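Local coordinates for hypothetical protein yihE (Escherichia coli, PDB 1ZYL) that phosphorylates itself and other proteins on serine and threonine residues using ATP, and probably suppresses the effects of stress linked to reactive oxygen species, at residues 69-82 against 131-144. Sequence-based numbering, arbitrary orientation.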
loop_
_atom_site.group_PDB
_atom_site.type_symbol
_atom_site.label_atom_id
_atom_site.label_comp_id
_atom_site.label_asym_id
_atom_site.label_seq_id
_atom_site.Cartn_x
_atom_site.Cartn_y
_atom_site.Cartn_z
ATOM N N GLU A 69 -9.810 4.721 -11.840
ATOM C CA GLU A 69 -10.426 5.037 -10.555
ATOM C C GLU A 69 -9.480 5.766 -9.597
ATOM O O GLU A 69 -9.914 6.638 -8.842
ATOM C CB GLU A 69 -10.963 3.768 -9.894
ATOM C CG GLU A 69 -12.364 3.392 -10.339
ATOM C CD GLU A 69 -12.848 2.091 -9.724
ATOM O OE1 GLU A 69 -14.046 1.767 -9.855
ATOM O OE2 GLU A 69 -12.027 1.383 -9.115
ATOM N N GLU A 70 -8.198 5.424 -9.606
ATOM C CA GLU A 70 -7.295 6.131 -8.719
ATOM C C GLU A 70 -6.928 7.465 -9.360
ATOM O O GLU A 70 -6.822 8.482 -8.676
ATOM C CB GLU A 70 -6.036 5.308 -8.406
ATOM C CG GLU A 70 -5.175 4.957 -9.595
ATOM C CD GLU A 70 -3.702 4.890 -9.236
ATOM O OE1 GLU A 70 -3.149 5.943 -8.859
ATOM O OE2 GLU A 70 -3.103 3.793 -9.329
ATOM N N HIS A 71 -6.743 7.461 -10.677
ATOM C CA HIS A 71 -6.407 8.686 -11.402
ATOM C C HIS A 71 -7.490 9.717 -11.115
ATOM O O HIS A 71 -7.223 10.909 -10.996
ATOM C CB HIS A 71 -6.353 8.422 -12.902
ATOM C CG HIS A 71 -5.007 7.990 -13.402
ATOM N ND1 HIS A 71 -4.354 6.877 -12.921
ATOM C CD2 HIS A 71 -4.218 8.500 -14.375
ATOM C CE1 HIS A 71 -3.221 6.720 -13.580
ATOM N NE2 HIS A 71 -3.114 7.691 -14.468
ATOM N N GLN A 72 -8.725 9.242 -11.023
ATOM C CA GLN A 72 -9.847 10.105 -10.728
ATOM C C GLN A 72 -9.634 10.556 -9.282
ATOM O O GLN A 72 -9.482 11.749 -9.003
ATOM C CB GLN A 72 -11.161 9.318 -10.881
ATOM C CG GLN A 72 -12.423 10.172 -10.863
ATOM C CD GLN A 72 -12.280 11.455 -11.689
ATOM O OE1 GLN A 72 -11.781 11.429 -12.821
ATOM N NE2 GLN A 72 -12.726 12.579 -11.126
ATOM N N PHE A 73 -9.586 9.589 -8.369
ATOM C CA PHE A 73 -9.395 9.880 -6.957
ATOM C C PHE A 73 -8.270 10.898 -6.761
ATOM O O PHE A 73 -8.472 11.942 -6.146
ATOM C CB PHE A 73 -9.086 8.586 -6.199
ATOM C CG PHE A 73 -9.123 8.726 -4.701
ATOM C CD1 PHE A 73 -8.499 7.783 -3.895
ATOM C CD2 PHE A 73 -9.798 9.780 -4.095
ATOM C CE1 PHE A 73 -8.546 7.888 -2.512
ATOM C CE2 PHE A 73 -9.851 9.892 -2.709
ATOM C CZ PHE A 73 -9.224 8.945 -1.915
ATOM N N ALA A 74 -7.091 10.604 -7.296
ATOM C CA ALA A 74 -5.957 11.512 -7.167
ATOM C C ALA A 74 -6.305 12.906 -7.666
ATOM O O ALA A 74 -6.030 13.900 -7.000
ATOM C CB ALA A 74 -4.764 10.981 -7.942
ATOM N N LEU A 75 -6.919 12.972 -8.842
ATOM C CA LEU A 75 -7.288 14.247 -9.439
ATOM C C LEU A 75 -8.289 14.996 -8.571
ATOM O O LEU A 75 -8.140 16.195 -8.350
ATOM C CB LEU A 75 -7.876 14.027 -10.832
ATOM C CG LEU A 75 -7.622 15.165 -11.821
ATOM C CD1 LEU A 75 -6.254 14.957 -12.475
ATOM C CD2 LEU A 75 -8.726 15.198 -12.878
ATOM N N GLN A 76 -9.308 14.292 -8.083
ATOM C CA GLN A 76 -10.320 14.906 -7.226
ATOM C C GLN A 76 -9.687 15.367 -5.919
ATOM O O GLN A 76 -9.955 16.467 -5.435
ATOM C CB GLN A 76 -11.449 13.913 -6.935
ATOM C CG GLN A 76 -12.416 14.370 -5.847
ATOM C CD GLN A 76 -13.689 13.538 -5.788
ATOM O OE1 GLN A 76 -13.683 12.340 -6.087
ATOM N NE2 GLN A 76 -14.784 14.168 -5.384
ATOM N N LEU A 77 -8.841 14.515 -5.357
ATOM C CA LEU A 77 -8.155 14.816 -4.110
ATOM C C LEU A 77 -7.383 16.140 -4.227
ATOM O O LEU A 77 -7.314 16.920 -3.272
ATOM C CB LEU A 77 -7.203 13.664 -3.775
ATOM C CG LEU A 77 -7.134 13.150 -2.336
ATOM C CD1 LEU A 77 -8.529 12.988 -1.777
ATOM C CD2 LEU A 77 -6.386 11.815 -2.305
ATOM N N VAL A 78 -6.802 16.387 -5.397
ATOM C CA VAL A 78 -6.053 17.618 -5.621
ATOM C C VAL A 78 -7.034 18.781 -5.522
ATOM O O VAL A 78 -6.755 19.789 -4.872
ATOM C CB VAL A 78 -5.396 17.633 -7.023
ATOM C CG1 VAL A 78 -4.533 18.860 -7.188
ATOM C CG2 VAL A 78 -4.563 16.398 -7.214
ATOM N N ASN A 79 -8.185 18.627 -6.170
ATOM C CA ASN A 79 -9.231 19.647 -6.156
ATOM C C ASN A 79 -9.586 20.107 -4.740
ATOM O O ASN A 79 -9.730 21.302 -4.491
ATOM C CB ASN A 79 -10.503 19.117 -6.827
ATOM C CG ASN A 79 -10.827 19.832 -8.126
ATOM O OD1 ASN A 79 -10.327 19.468 -9.198
ATOM N ND2 ASN A 79 -11.662 20.866 -8.036
ATOM N N ASP A 80 -9.736 19.150 -3.824
ATOM C CA ASP A 80 -10.088 19.442 -2.437
ATOM C C ASP A 80 -8.885 19.785 -1.571
ATOM O O ASP A 80 -8.966 19.765 -0.346
ATOM C CB ASP A 80 -10.832 18.261 -1.841
ATOM C CG ASP A 80 -12.022 17.870 -2.669
ATOM O OD1 ASP A 80 -12.750 18.786 -3.093
ATOM O OD2 ASP A 80 -12.236 16.661 -2.898
ATOM N N GLU A 81 -7.772 20.092 -2.227
ATOM C CA GLU A 81 -6.532 20.483 -1.568
ATOM C C GLU A 81 -5.900 19.458 -0.628
ATOM O O GLU A 81 -5.756 19.693 0.570
ATOM C CB GLU A 81 -6.739 21.811 -0.832
ATOM C CG GLU A 81 -7.221 22.939 -1.737
ATOM C CD GLU A 81 -7.370 24.264 -1.007
ATOM O OE1 GLU A 81 -8.079 24.310 0.024
ATOM O OE2 GLU A 81 -6.782 25.265 -1.467
ATOM N N VAL A 82 -5.518 18.318 -1.186
ATOM C CA VAL A 82 -4.862 17.275 -0.413
ATOM C C VAL A 82 -3.537 16.967 -1.115
ATOM O O VAL A 82 -3.505 16.662 -2.308
ATOM C CB VAL A 82 -5.737 16.016 -0.320
ATOM C CG1 VAL A 82 -5.038 14.954 0.509
ATOM C CG2 VAL A 82 -7.076 16.373 0.307
ATOM N N ARG A 131 -8.724 15.198 5.669
ATOM C CA ARG A 131 -9.318 15.855 4.522
ATOM C C ARG A 131 -9.334 14.865 3.360
ATOM O O ARG A 131 -10.198 14.941 2.482
ATOM C CB ARG A 131 -8.529 17.105 4.136
ATOM C CG ARG A 131 -9.172 17.873 2.979
ATOM C CD ARG A 131 -8.347 19.069 2.524
ATOM N NE ARG A 131 -8.329 20.146 3.508
ATOM C CZ ARG A 131 -7.681 21.294 3.342
ATOM N NH1 ARG A 131 -7.719 22.225 4.284
ATOM N NH2 ARG A 131 -6.986 21.511 2.234
ATOM N N MET A 132 -8.388 13.926 3.368
ATOM C CA MET A 132 -8.306 12.925 2.311
ATOM C C MET A 132 -9.521 12.033 2.383
ATOM O O MET A 132 -10.233 11.859 1.396
ATOM C CB MET A 132 -7.051 12.066 2.450
ATOM C CG MET A 132 -6.683 11.317 1.169
ATOM S SD MET A 132 -5.654 9.859 1.438
ATOM C CE MET A 132 -4.078 10.600 1.672
ATOM N N HIS A 133 -9.757 11.467 3.563
ATOM C CA HIS A 133 -10.905 10.586 3.771
ATOM C C HIS A 133 -12.216 11.329 3.607
ATOM O O HIS A 133 -13.254 10.710 3.352
ATOM C CB HIS A 133 -10.842 9.942 5.152
ATOM C CG HIS A 133 -9.734 8.951 5.292
ATOM N ND1 HIS A 133 -9.641 8.083 6.356
ATOM C CD2 HIS A 133 -8.672 8.685 4.496
ATOM C CE1 HIS A 133 -8.571 7.324 6.209
ATOM N NE2 HIS A 133 -7.965 7.668 5.088
ATOM N N GLN A 134 -12.162 12.654 3.757
ATOM C CA GLN A 134 -13.339 13.491 3.585
ATOM C C GLN A 134 -13.735 13.366 2.120
ATOM O O GLN A 134 -14.913 13.203 1.794
ATOM C CB GLN A 134 -13.009 14.943 3.902
ATOM C CG GLN A 134 -14.217 15.862 3.919
ATOM C CD GLN A 134 -13.843 17.314 4.150
ATOM O OE1 GLN A 134 -14.698 18.138 4.455
ATOM N NE2 GLN A 134 -12.566 17.634 3.994
ATOM N N THR A 135 -12.732 13.437 1.244
ATOM C CA THR A 135 -12.937 13.301 -0.199
ATOM C C THR A 135 -13.271 11.848 -0.461
ATOM O O THR A 135 -14.328 11.512 -0.990
ATOM C CB THR A 135 -11.654 13.607 -0.997
ATOM O OG1 THR A 135 -11.209 14.940 -0.713
ATOM C CG2 THR A 135 -11.908 13.471 -2.479
ATOM N N GLY A 136 -12.342 10.989 -0.066
ATOM C CA GLY A 136 -12.506 9.565 -0.259
ATOM C C GLY A 136 -13.866 9.018 0.110
ATOM O O GLY A 136 -14.261 7.972 -0.399
ATOM N N ARG A 137 -14.598 9.692 0.988
ATOM C CA ARG A 137 -15.905 9.158 1.346
ATOM C C ARG A 137 -17.019 9.549 0.379
ATOM O O ARG A 137 -18.096 8.952 0.409
ATOM C CB ARG A 137 -16.290 9.538 2.783
ATOM C CG ARG A 137 -16.215 11.015 3.139
ATOM C CD ARG A 137 -16.856 11.238 4.504
ATOM N NE ARG A 137 -16.558 10.138 5.418
ATOM C CZ ARG A 137 -15.412 9.980 6.077
ATOM N NH1 ARG A 137 -14.424 10.860 5.951
ATOM N NH2 ARG A 137 -15.244 8.912 6.844
ATOM N N LYS A 138 -16.756 10.522 -0.491
ATOM C CA LYS A 138 -17.760 10.961 -1.454
ATOM C C LYS A 138 -18.345 9.827 -2.322
ATOM O O LYS A 138 -19.536 9.833 -2.642
ATOM C CB LYS A 138 -17.179 12.077 -2.319
ATOM C CG LYS A 138 -16.873 13.349 -1.512
ATOM C CD LYS A 138 -16.246 14.430 -2.371
ATOM C CE LYS A 138 -15.880 15.651 -1.548
ATOM N NZ LYS A 138 -15.199 16.694 -2.377
ATOM N N GLN A 139 -17.512 8.864 -2.704
ATOM C CA GLN A 139 -17.955 7.705 -3.481
ATOM C C GLN A 139 -16.941 6.585 -3.348
ATOM O O GLN A 139 -15.800 6.824 -2.965
ATOM C CB GLN A 139 -18.181 8.047 -4.957
ATOM C CG GLN A 139 -17.197 9.014 -5.553
ATOM C CD GLN A 139 -17.521 9.331 -6.996
ATOM O OE1 GLN A 139 -17.120 10.373 -7.519
ATOM N NE2 GLN A 139 -18.246 8.426 -7.653
ATOM N N LEU A 140 -17.377 5.366 -3.652
ATOM C CA LEU A 140 -16.545 4.170 -3.540
ATOM C C LEU A 140 -16.046 3.611 -4.864
ATOM O O LEU A 140 -16.738 3.663 -5.879
ATOM C CB LEU A 140 -17.334 3.067 -2.831
ATOM C CG LEU A 140 -17.278 2.880 -1.315
ATOM C CD1 LEU A 140 -16.778 4.122 -0.613
ATOM C CD2 LEU A 140 -18.648 2.508 -0.835
ATOM N N PHE A 141 -14.844 3.055 -4.856
ATOM C CA PHE A 141 -14.318 2.448 -6.069
ATOM C C PHE A 141 -15.350 1.396 -6.501
ATOM O O PHE A 141 -16.204 0.980 -5.712
ATOM C CB PHE A 141 -12.963 1.792 -5.781
ATOM C CG PHE A 141 -11.855 2.779 -5.520
ATOM C CD1 PHE A 141 -10.977 2.594 -4.461
ATOM C CD2 PHE A 141 -11.678 3.887 -6.352
ATOM C CE1 PHE A 141 -9.934 3.497 -4.230
ATOM C CE2 PHE A 141 -10.628 4.805 -6.130
ATOM C CZ PHE A 141 -9.760 4.608 -5.072
ATOM N N ILE A 142 -15.299 0.987 -7.760
ATOM C CA ILE A 142 -16.230 -0.019 -8.237
ATOM C C ILE A 142 -15.413 -1.162 -8.780
ATOM O O ILE A 142 -15.825 -2.315 -8.696
ATOM C CB ILE A 142 -17.150 0.525 -9.347
ATOM C CG1 ILE A 142 -18.158 1.507 -8.750
ATOM C CG2 ILE A 142 -17.894 -0.617 -10.016
ATOM C CD1 ILE A 142 -19.084 2.132 -9.775
ATOM N N HIS A 143 -14.244 -0.832 -9.320
ATOM C CA HIS A 143 -13.348 -1.835 -9.888
ATOM C C HIS A 143 -12.179 -2.207 -8.978
ATOM O O HIS A 143 -11.776 -3.371 -8.924
ATOM C CB HIS A 143 -12.835 -1.358 -11.242
ATOM C CG HIS A 143 -13.915 -1.229 -12.262
ATOM N ND1 HIS A 143 -14.736 -2.280 -12.606
ATOM C CD2 HIS A 143 -14.345 -0.166 -12.981
ATOM C CE1 HIS A 143 -15.627 -1.871 -13.492
ATOM N NE2 HIS A 143 -15.412 -0.593 -13.736
ATOM N N ARG A 144 -11.635 -1.224 -8.271
ATOM C CA ARG A 144 -10.541 -1.486 -7.358
ATOM C C ARG A 144 -11.061 -2.344 -6.220
ATOM O O ARG A 144 -12.246 -2.295 -5.879
ATOM C CB ARG A 144 -10.005 -0.191 -6.783
ATOM C CG ARG A 144 -9.535 0.784 -7.816
ATOM C CD ARG A 144 -8.395 1.574 -7.265
ATOM N NE ARG A 144 -7.318 1.610 -8.236
ATOM C CZ ARG A 144 -6.051 1.367 -7.944
ATOM N NH1 ARG A 144 -5.133 1.424 -8.901
ATOM N NH2 ARG A 144 -5.705 1.068 -6.699
#
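With its chain extended beyond CG (chi2 177°), Glu69 carries its carboxylate from helix 64-79 to the loop at 142-144, while Phe141, its CG anti to the carbonyl carbon (chi1 -70°), turns its ring edge, CE2, to Glu69 O. Glu69 OE1 accepts Ile142 N at 2.6 Å from above the carboxylate plane and His143 N at 2.7 Å on the syn side; OE2, less surely placed, takes Arg144 N. With an alanine in place of Glu69, Ile142 N and His143 N, and perhaps Arg144 N, would probably lose their acceptor, leaving the loop freer to shift. Arg144 lays CD over the centre of the Phe141 ring and presents a guanidinium face to Glu70 CB, while its NH1 forms a salt bridge with Glu70 OE2 (3.1 Å); Gln66 O holds its NE. Phe73 CD1 meets Phe141 CZ at 3.6 Å, ring planes 78° apart, and Phe73 CE2 reaches Gly136 CA. Further along, Leu77 CD2 packs on Met132 CG. Beyond the helix, whose end fits a Schellman motif with Glu81 at C-prime, Asp80 OD2 accepts a hydrogen bond from Thr135 OG1 and forms a salt bridge with Lys138 NZ, each at 3.0 Å and from the same face of its plane. Arg131 NH2 donates to Glu81 O. The contact thus joins helix 64-79, in the N-terminal lobe of the kinase fold, to helix 119-136 of the C-terminal lobe and the loop after it, with the Glu70 side chain about 7 Å from that of Asp217, a probable magnesium ligand. The charge of Glu69 is probably offset by backbone N-H groups, that of Glu70 by Arg144 and that of Asp80 by Lys138.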